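Beta-mannosidase (Trichoderma harzianum, PDB 4CVU) probably hydrolyses terminal beta-D-mannose residues from the non-reducing ends of beta-mannosides, as a member of glycoside hydrolase family 2. Local coordinates at residues A[726-735]-A[897-905]; A[692-701]-A[795-803]. One frame throughout, in Å; residues are numbered along the deposited sequence.

Overall arrangement
In both interactions, arginines of the earlier segment bond to backbone carbonyls of an accessory beta domain: R734 and R735 in interaction 1, R699 in interaction 2. In interaction 1, helix 729-735 receives the C-terminal Ig-fold domain; in interaction 2, the loop that leads into barrel strand 702-705 receives the mannosidase Ig/CBM-like domain. The four segments alternate along the chain, 692-701 and 726-735 coming first and their partners 795-803 and 897-905 following in the same order, so successive domains dock at successive sites. The centres lie about 25 Å apart and the nearest atoms about 12 Å, without touching. Interaction 2 alone includes a sugar, the N-glycan on N799, which is an attachment and not a bound substrate.

Interaction 1 of 2, residues A[726-735]-A[897-905]; sequences WKVLPYVSRR and GFFDDNAFV
The docking of a C-terminal Ig-fold domain beside the (beta/alpha)8 barrel is carried by W726, Y731, R734 and R735, which meet residues 897-905 at the end of an edge strand and the turn beyond it. F898 makes an offset stack on the six-membered ring of W726, centroids 4.6 Å apart and planes 19° from parallel. Chi1 of 48°, with F898 CG between its backbone N and carbonyl carbon, brings the phenyl ring there, while F898 CB stands over the five-membered ring. Y731 is sandwiched, N902 CB over one face and W726 CE3 over the other, and its hydroxyl accepts a nearly straight bond (166°) from F899 N, 3.1 Å from Y731 OH. R734 grips one atom end-on, its NH1 and NH2 lying 3.0 and 3.2 Å from F899 O and approaching from opposite faces of that carbonyl. R735 spreads its bonds instead: NH1 is 2.9 Å from N902 O, and NH2 is 2.8 Å from A903 O. R735 NH1 also forms a salt bridge with D901, whose other carboxylate oxygen pairs with K912. One water joins Y731 O, R734 NH1 and D901 OD1. On the barrel side, S410 and S413 of helix 401-413 bind W726 NE1 and R734 NH2, and V728 packs on helix 664-692; on the domain side, A903 and F904 form a G1 beta bulge opposite T887 of strand 884-890.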
loop_
_atom_site.group_PDB
_atom_site.type_symbol
_atom_site.label_atom_id
_atom_site.label_comp_id
_atom_site.label_asym_id
_atom_site.label_seq_id
_atom_site.Cartn_x
_atom_site.Cartn_y
_atom_site.Cartn_z
ATOM N N TRP A 726 18.354 5.005 9.061
ATOM C CA TRP A 726 19.736 4.685 8.707
ATOM C C TRP A 726 19.862 3.351 7.961
ATOM O O TRP A 726 19.421 2.322 8.432
ATOM C CB TRP A 726 20.552 4.646 9.972
ATOM C CG TRP A 726 20.825 5.977 10.554
ATOM C CD1 TRP A 726 20.022 7.037 10.540
ATOM C CD2 TRP A 726 22.031 6.399 11.198
ATOM N NE1 TRP A 726 20.609 8.110 11.170
ATOM C CE2 TRP A 726 21.846 7.741 11.589
ATOM C CE3 TRP A 726 23.217 5.756 11.542
ATOM C CZ2 TRP A 726 22.820 8.468 12.243
ATOM C CZ3 TRP A 726 24.179 6.472 12.217
ATOM C CH2 TRP A 726 23.984 7.835 12.534
ATOM N N LYS A 727 20.538 3.385 6.821
ATOM C CA LYS A 727 21.075 2.203 6.196
ATOM C C LYS A 727 22.252 1.735 7.034
ATOM O O LYS A 727 22.528 2.297 8.095
ATOM C CB LYS A 727 21.553 2.499 4.761
ATOM C CG LYS A 727 20.449 2.954 3.811
ATOM C CD LYS A 727 20.876 2.818 2.350
ATOM C CE LYS A 727 19.800 3.386 1.417
ATOM N NZ LYS A 727 20.134 3.466 -0.037
ATOM N N VAL A 728 22.939 0.700 6.539
ATOM C CA VAL A 728 24.182 0.246 7.110
ATOM C C VAL A 728 25.263 1.326 6.940
ATOM O O VAL A 728 26.060 1.509 7.843
ATOM C CB VAL A 728 24.667 -1.090 6.514
ATOM C CG1 VAL A 728 26.002 -1.530 7.095
ATOM C CG2 VAL A 728 23.652 -2.184 6.775
ATOM N N LEU A 729 25.255 2.052 5.818
ATOM C CA LEU A 729 26.306 3.040 5.501
ATOM C C LEU A 729 26.664 4.061 6.606
ATOM O O LEU A 729 27.811 4.232 6.960
ATOM C CB LEU A 729 25.960 3.802 4.226
ATOM C CG LEU A 729 26.845 5.000 3.876
ATOM C CD1 LEU A 729 28.304 4.581 3.687
ATOM C CD2 LEU A 729 26.274 5.582 2.603
ATOM N N PRO A 730 25.677 4.761 7.126
ATOM C CA PRO A 730 25.976 5.807 8.114
ATOM C C PRO A 730 26.573 5.290 9.405
ATOM O O PRO A 730 27.228 6.081 10.081
ATOM C CB PRO A 730 24.582 6.495 8.343
ATOM C CG PRO A 730 23.605 5.544 7.787
ATOM C CD PRO A 730 24.283 4.781 6.685
ATOM N N TYR A 731 26.271 4.043 9.801
ATOM C CA TYR A 731 26.882 3.408 10.967
ATOM C C TYR A 731 28.350 3.172 10.732
ATOM O O TYR A 731 29.189 3.389 11.630
ATOM C CB TYR A 731 26.197 2.088 11.282
ATOM C CG TYR A 731 24.819 2.255 11.901
ATOM C CD1 TYR A 731 24.692 2.723 13.201
ATOM C CD2 TYR A 731 23.670 1.968 11.188
ATOM C CE1 TYR A 731 23.430 2.889 13.765
ATOM C CE2 TYR A 731 22.420 2.123 11.768
ATOM C CZ TYR A 731 22.328 2.597 13.063
ATOM O OH TYR A 731 21.081 2.727 13.659
ATOM N N VAL A 732 28.696 2.710 9.535
ATOM C CA VAL A 732 30.115 2.508 9.132
ATOM C C VAL A 732 30.960 3.783 8.885
ATOM O O VAL A 732 32.101 3.894 9.330
ATOM C CB VAL A 732 30.195 1.596 7.902
ATOM C CG1 VAL A 732 31.652 1.329 7.529
ATOM C CG2 VAL A 732 29.516 0.257 8.198
ATOM N N SER A 733 30.380 4.746 8.177
ATOM C CA SER A 733 30.986 6.056 7.985
ATOM C C SER A 733 31.164 6.825 9.315
ATOM O O SER A 733 32.168 7.501 9.496
ATOM C CB SER A 733 30.192 6.817 6.928
ATOM O OG SER A 733 28.879 7.175 7.357
ATOM N N ARG A 734 30.207 6.710 10.253
ATOM C CA ARG A 734 30.408 7.283 11.600
ATOM C C ARG A 734 31.724 6.849 12.207
ATOM O O ARG A 734 32.470 7.693 12.749
ATOM C CB ARG A 734 29.282 6.884 12.556
ATOM C CG ARG A 734 29.573 7.148 14.042
ATOM C CD ARG A 734 28.616 6.375 14.937
ATOM N NE ARG A 734 27.318 7.031 15.158
ATOM C CZ ARG A 734 26.175 6.393 15.404
ATOM N NH1 ARG A 734 26.107 5.074 15.384
ATOM N NH2 ARG A 734 25.086 7.060 15.680
ATOM N N ARG A 735 32.009 5.539 12.163
ATOM C CA ARG A 735 33.223 5.000 12.757
ATOM C C ARG A 735 34.389 5.465 11.942
ATOM O O ARG A 735 35.449 5.819 12.497
ATOM C CB ARG A 735 33.239 3.466 12.800
ATOM C CG ARG A 735 32.379 2.841 13.899
ATOM C CD ARG A 735 32.767 1.362 14.081
ATOM N NE ARG A 735 32.433 0.538 12.919
ATOM C CZ ARG A 735 31.255 -0.065 12.729
ATOM N NH1 ARG A 735 30.273 0.034 13.640
ATOM N NH2 ARG A 735 31.056 -0.779 11.626
ATOM N N GLY A 897 14.920 7.342 14.748
ATOM C CA GLY A 897 16.136 7.490 15.491
ATOM C C GLY A 897 17.274 6.669 14.952
ATOM O O GLY A 897 17.254 6.262 13.802
ATOM N N PHE A 898 18.259 6.401 15.796
ATOM C CA PHE A 898 19.406 5.608 15.407
ATOM C C PHE A 898 20.129 5.077 16.655
ATOM O O PHE A 898 20.110 5.709 17.709
ATOM C CB PHE A 898 20.338 6.407 14.494
ATOM C CG PHE A 898 20.667 7.792 15.005
ATOM C CD1 PHE A 898 21.698 7.977 15.932
ATOM C CD2 PHE A 898 19.952 8.903 14.575
ATOM C CE1 PHE A 898 22.013 9.247 16.419
ATOM C CE2 PHE A 898 20.253 10.178 15.052
ATOM C CZ PHE A 898 21.281 10.344 15.994
ATOM N N PHE A 899 20.774 3.934 16.497
ATOM C CA PHE A 899 21.559 3.294 17.555
ATOM C C PHE A 899 22.948 3.959 17.640
ATOM O O PHE A 899 23.436 4.534 16.657
ATOM C CB PHE A 899 21.714 1.802 17.265
ATOM C CG PHE A 899 20.414 1.041 17.273
ATOM C CD1 PHE A 899 19.882 0.549 18.477
ATOM C CD2 PHE A 899 19.720 0.794 16.085
ATOM C CE1 PHE A 899 18.669 -0.136 18.503
ATOM C CE2 PHE A 899 18.508 0.116 16.106
ATOM C CZ PHE A 899 17.992 -0.364 17.319
ATOM N N ASP A 900 23.605 3.817 18.797
ATOM C CA ASP A 900 24.933 4.435 18.976
ATOM C C ASP A 900 26.022 3.621 18.308
ATOM O O ASP A 900 27.161 4.051 18.208
ATOM C CB ASP A 900 25.251 4.702 20.451
ATOM C CG ASP A 900 25.499 3.442 21.254
ATOM O OD1 ASP A 900 25.930 2.410 20.692
ATOM O OD2 ASP A 900 25.308 3.494 22.499
ATOM N N ASP A 901 25.651 2.427 17.848
ATOM C CA ASP A 901 26.533 1.620 17.025
ATOM C C ASP A 901 25.701 0.556 16.316
ATOM O O ASP A 901 24.608 0.227 16.766
ATOM C CB ASP A 901 27.600 0.923 17.872
ATOM C CG ASP A 901 28.822 0.533 17.048
ATOM O OD1 ASP A 901 28.963 1.038 15.914
ATOM O OD2 ASP A 901 29.621 -0.293 17.519
ATOM N N ASN A 902 26.208 0.071 15.194
ATOM C CA ASN A 902 25.541 -0.975 14.445
ATOM C C ASN A 902 26.520 -1.541 13.426
ATOM O O ASN A 902 27.545 -0.909 13.160
ATOM C CB ASN A 902 24.270 -0.433 13.760
ATOM C CG ASN A 902 23.107 -1.383 13.853
ATOM O OD1 ASN A 902 23.287 -2.552 14.168
ATOM N ND2 ASN A 902 21.905 -0.894 13.585
ATOM N N ALA A 903 26.203 -2.715 12.879
ATOM C CA ALA A 903 27.094 -3.399 11.947
ATOM C C ALA A 903 28.477 -3.576 12.538
ATOM O O ALA A 903 29.448 -3.062 12.012
ATOM C CB ALA A 903 27.169 -2.656 10.609
ATOM N N PHE A 904 28.549 -4.323 13.645
ATOM C CA PHE A 904 29.795 -4.524 14.365
ATOM C C PHE A 904 30.128 -6.022 14.564
ATOM O O PHE A 904 29.279 -6.915 14.414
ATOM C CB PHE A 904 29.748 -3.806 15.725
ATOM C CG PHE A 904 28.486 -4.067 16.530
ATOM C CD1 PHE A 904 28.352 -5.213 17.290
ATOM C CD2 PHE A 904 27.441 -3.148 16.524
ATOM C CE1 PHE A 904 27.202 -5.440 18.026
ATOM C CE2 PHE A 904 26.286 -3.376 17.262
ATOM C CZ PHE A 904 26.170 -4.539 18.013
ATOM N N VAL A 905 31.397 -6.292 14.796
ATOM C CA VAL A 905 31.851 -7.610 15.144
ATOM C C VAL A 905 31.692 -7.832 16.622
ATOM O O VAL A 905 31.984 -6.982 17.405
ATOM C CB VAL A 905 33.337 -7.840 14.729
ATOM C CG1 VAL A 905 33.857 -9.161 15.246
ATOM C CG2 VAL A 905 33.472 -7.786 13.219
HETATM O O HOH W 1 17.383 4.574 11.919
HETATM O O HOH W 2 28.196 3.207 14.187
#

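Interaction 2 of 2, residues A[692-701]-A[795-803]; sequences RGSGLPERQL and VGAINTTQI. With NAG (2-acetamido-2-deoxy-beta-D-glucopyranose), chain K.
I798, just ahead of strand 799-807, meets R699 of the loop after helix 664-692. R699 NH1 points at I798 O from 3.0 Å, nearly along the C=O axis. The same nitrogen also donates within its own loop, R699 NH1 lying 2.8 Å from S694 O and above the plane of that carbonyl. A bend at chi2 (-70°) folds the arginine chain to this position, and R699 NH2 goes on to E381 and to a water. With a leucine in its place, the carbonyls of I798 and S694 would probably lose the donor that links them, and E381 would be left without this mate. The branch methyl of I798 meets L701, CG2 to CD2 at 3.8 Å, while L701 CD2 also lies over one face of the R699 guanidinium.

Next comes N799, the first residue of an Asn-Thr-Thr N-glycosylation sequon and the start of strand 799-807, an edge strand in the three-stranded sheet of the mannosidase Ig/CBM-like domain. N799 ND2 is bonded covalently to NAG C1, and the acetamido methyl, C8, sits over the opposite face of the R699 guanidinium from L701. N799 OD1 comes within 3.2 Å of G695 CA, where any side chain would run into it, and it also accepts from T800 N.

T800 then turns toward the C-terminal end of helix 664-692: T800 CG2 rests 3.4 Å from R692 O, and T800 OG1 is 3.7 Å from R692 CG. That hydroxyl is engaged by T758 and the V757 carbonyl on the adjacent strand, and the R692 guanidinium makes cation-pi contacts with F745 and W756.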
loop_
_atom_site.group_PDB
_atom_site.type_symbol
_atom_site.label_atom_id
_atom_site.label_comp_id
_atom_site.label_asym_id
_atom_site.label_seq_id
_atom_site.Cartn_x
_atom_site.Cartn_y
_atom_site.Cartn_z
ATOM N N ARG A 692 43.771 8.710 4.931
ATOM C CA ARG A 692 45.229 8.409 4.928
ATOM C C ARG A 692 46.037 9.332 4.003
ATOM O O ARG A 692 47.223 9.642 4.244
ATOM C CB ARG A 692 45.452 6.949 4.521
ATOM C CG ARG A 692 46.924 6.541 4.513
ATOM C CD ARG A 692 47.170 5.129 4.034
ATOM N NE ARG A 692 46.809 4.959 2.633
ATOM C CZ ARG A 692 46.894 3.808 1.967
ATOM N NH1 ARG A 692 47.341 2.705 2.560
ATOM N NH2 ARG A 692 46.511 3.755 0.692
ATOM N N GLY A 693 45.426 9.705 2.888
ATOM C CA GLY A 693 46.034 10.635 1.953
ATOM C C GLY A 693 46.408 11.998 2.534
ATOM O O GLY A 693 47.194 12.697 1.942
ATOM N N SER A 694 45.838 12.360 3.686
ATOM C CA SER A 694 46.196 13.583 4.401
ATOM C C SER A 694 47.682 13.642 4.691
ATOM O O SER A 694 48.256 14.717 4.690
ATOM C CB SER A 694 45.431 13.673 5.736
ATOM O OG SER A 694 45.829 12.632 6.632
ATOM N N GLY A 695 48.280 12.480 4.970
ATOM C CA GLY A 695 49.722 12.371 5.244
ATOM C C GLY A 695 50.610 11.922 4.096
ATOM O O GLY A 695 51.769 11.618 4.319
ATOM N N LEU A 696 50.071 11.860 2.876
ATOM C CA LEU A 696 50.858 11.474 1.667
ATOM C C LEU A 696 51.016 12.710 0.760
ATOM O O LEU A 696 50.446 13.745 1.059
ATOM C CB LEU A 696 50.191 10.271 0.963
ATOM C CG LEU A 696 49.899 9.056 1.871
ATOM C CD1 LEU A 696 49.130 7.956 1.133
ATOM C CD2 LEU A 696 51.182 8.487 2.465
ATOM N N PRO A 697 51.805 12.620 -0.328
ATOM C CA PRO A 697 52.173 13.856 -1.054
ATOM C C PRO A 697 51.013 14.665 -1.622
ATOM O O PRO A 697 51.165 15.841 -1.861
ATOM C CB PRO A 697 53.091 13.356 -2.187
ATOM C CG PRO A 697 53.679 12.084 -1.658
ATOM C CD PRO A 697 52.541 11.452 -0.862
ATOM N N GLU A 698 49.868 14.029 -1.844
ATOM C CA GLU A 698 48.641 14.709 -2.223
ATOM C C GLU A 698 48.110 15.632 -1.097
ATOM O O GLU A 698 47.545 16.655 -1.377
ATOM C CB GLU A 698 47.564 13.727 -2.709
ATOM C CG GLU A 698 47.057 12.778 -1.648
ATOM C CD GLU A 698 47.566 11.389 -1.797
ATOM O OE1 GLU A 698 48.748 11.205 -2.203
ATOM O OE2 GLU A 698 46.785 10.467 -1.514
ATOM N N ARG A 699 48.360 15.287 0.150
ATOM C CA ARG A 699 47.883 16.050 1.279
ATOM C C ARG A 699 46.374 16.240 1.124
ATOM O O ARG A 699 45.917 17.311 0.863
ATOM C CB ARG A 699 48.587 17.398 1.414
ATOM C CG ARG A 699 48.796 17.819 2.851
ATOM C CD ARG A 699 47.484 18.167 3.487
ATOM N NE ARG A 699 47.561 18.949 4.692
ATOM C CZ ARG A 699 47.696 18.449 5.903
ATOM N NH1 ARG A 699 47.870 17.167 6.079
ATOM N NH2 ARG A 699 47.675 19.255 6.934
ATOM N N GLN A 700 45.688 15.131 1.087
ATOM C CA GLN A 700 44.253 15.092 0.890
ATOM C C GLN A 700 43.513 15.675 2.117
ATOM O O GLN A 700 43.820 15.320 3.225
ATOM C CB GLN A 700 43.870 13.635 0.632
ATOM C CG GLN A 700 42.693 13.394 -0.313
ATOM C CD GLN A 700 41.375 13.443 0.417
ATOM O OE1 GLN A 700 41.350 13.649 1.605
ATOM N NE2 GLN A 700 40.283 13.225 -0.296
ATOM N N LEU A 701 42.487 16.509 1.915
ATOM C CA LEU A 701 41.817 17.145 3.051
ATOM C C LEU A 701 40.284 17.144 3.045
ATOM O O LEU A 701 39.674 18.065 3.621
ATOM C CB LEU A 701 42.308 18.578 3.237
ATOM C CG LEU A 701 43.756 18.785 3.696
ATOM C CD1 LEU A 701 44.009 20.296 3.827
ATOM C CD2 LEU A 701 44.062 18.137 5.004
ATOM N N VAL A 795 51.139 9.797 15.956
ATOM C CA VAL A 795 50.640 10.324 14.693
ATOM C C VAL A 795 50.590 11.840 14.735
ATOM O O VAL A 795 50.118 12.427 15.714
ATOM C CB VAL A 795 49.261 9.711 14.346
ATOM C CG1 VAL A 795 48.166 10.200 15.303
ATOM C CG2 VAL A 795 48.899 10.017 12.902
ATOM N N GLY A 796 51.087 12.468 13.672
ATOM C CA GLY A 796 51.107 13.916 13.555
ATOM C C GLY A 796 49.724 14.548 13.435
ATOM O O GLY A 796 48.703 13.865 13.197
ATOM N N ALA A 797 49.676 15.852 13.617
ATOM C CA ALA A 797 48.460 16.598 13.396
ATOM C C ALA A 797 47.969 16.423 11.939
ATOM O O ALA A 797 48.760 16.481 10.984
ATOM C CB ALA A 797 48.697 18.072 13.693
ATOM N N ILE A 798 46.662 16.226 11.786
ATOM C CA ILE A 798 46.035 15.975 10.475
ATOM C C ILE A 798 46.941 15.109 9.587
ATOM O O ILE A 798 47.395 15.541 8.543
ATOM C CB ILE A 798 45.620 17.290 9.750
ATOM C CG1 ILE A 798 44.742 18.164 10.663
ATOM C CG2 ILE A 798 44.818 16.955 8.490
ATOM C CD1 ILE A 798 44.437 19.523 10.111
ATOM N N ASN A 799 47.178 13.878 10.007
ATOM C CA ASN A 799 48.223 13.063 9.414
ATOM C C ASN A 799 47.937 11.564 9.612
ATOM O O ASN A 799 46.911 11.191 10.159
ATOM C CB ASN A 799 49.568 13.458 10.035
ATOM C CG ASN A 799 50.764 13.234 9.117
ATOM O OD1 ASN A 799 50.759 12.388 8.226
ATOM N ND2 ASN A 799 51.822 14.007 9.360
ATOM N N THR A 800 48.843 10.716 9.143
ATOM C CA THR A 800 48.671 9.269 9.203
ATOM C C THR A 800 50.015 8.628 9.560
ATOM O O THR A 800 51.048 9.269 9.410
ATOM C CB THR A 800 48.145 8.743 7.860
ATOM O OG1 THR A 800 47.586 7.442 8.038
ATOM C CG2 THR A 800 49.264 8.710 6.800
ATOM N N THR A 801 49.997 7.380 10.044
ATOM C CA THR A 801 51.244 6.618 10.281
ATOM C C THR A 801 51.022 5.131 10.073
ATOM O O THR A 801 50.008 4.595 10.502
ATOM C CB THR A 801 51.790 6.892 11.715
ATOM O OG1 THR A 801 53.034 6.233 11.911
ATOM C CG2 THR A 801 50.833 6.430 12.780
ATOM N N GLN A 802 51.965 4.457 9.420
ATOM C CA GLN A 802 51.850 3.018 9.210
ATOM C C GLN A 802 52.356 2.224 10.429
ATOM O O GLN A 802 53.495 2.397 10.847
ATOM C CB GLN A 802 52.593 2.590 7.950
ATOM C CG GLN A 802 52.157 1.204 7.465
ATOM C CD GLN A 802 52.945 0.705 6.280
ATOM O OE1 GLN A 802 53.567 1.463 5.585
ATOM N NE2 GLN A 802 52.902 -0.572 6.049
ATOM N N ILE A 803 51.505 1.358 10.987
ATOM C CA ILE A 803 51.831 0.641 12.230
ATOM C C ILE A 803 52.047 -0.866 12.055
ATOM O O ILE A 803 52.680 -1.482 12.880
ATOM C CB ILE A 803 50.779 0.882 13.346
ATOM C CG1 ILE A 803 49.382 0.395 12.949
ATOM C CG2 ILE A 803 50.724 2.347 13.710
ATOM C CD1 ILE A 803 48.469 0.189 14.149
HETATM C C1 NAG K . 53.089 13.915 8.635
HETATM C C2 NAG K . 53.714 15.254 8.216
HETATM C C3 NAG K . 55.190 15.168 7.779
HETATM C C4 NAG K . 56.013 14.341 8.752
HETATM C C5 NAG K . 55.287 13.020 8.979
HETATM C C6 NAG K . 56.023 12.149 9.983
HETATM C C7 NAG K . 52.170 16.911 7.307
HETATM C C8 NAG K . 51.557 17.471 6.055
HETATM N N2 NAG K . 53.005 15.897 7.122
HETATM O O3 NAG K . 55.726 16.477 7.625
HETATM O O4 NAG K . 57.313 14.133 8.224
HETATM O O5 NAG K . 53.993 13.242 9.503
HETATM O O6 NAG K . 55.748 10.816 9.627
HETATM O O7 NAG K . 51.889 17.371 8.423
HETATM O O HOH W 3 48.946 18.505 9.505
#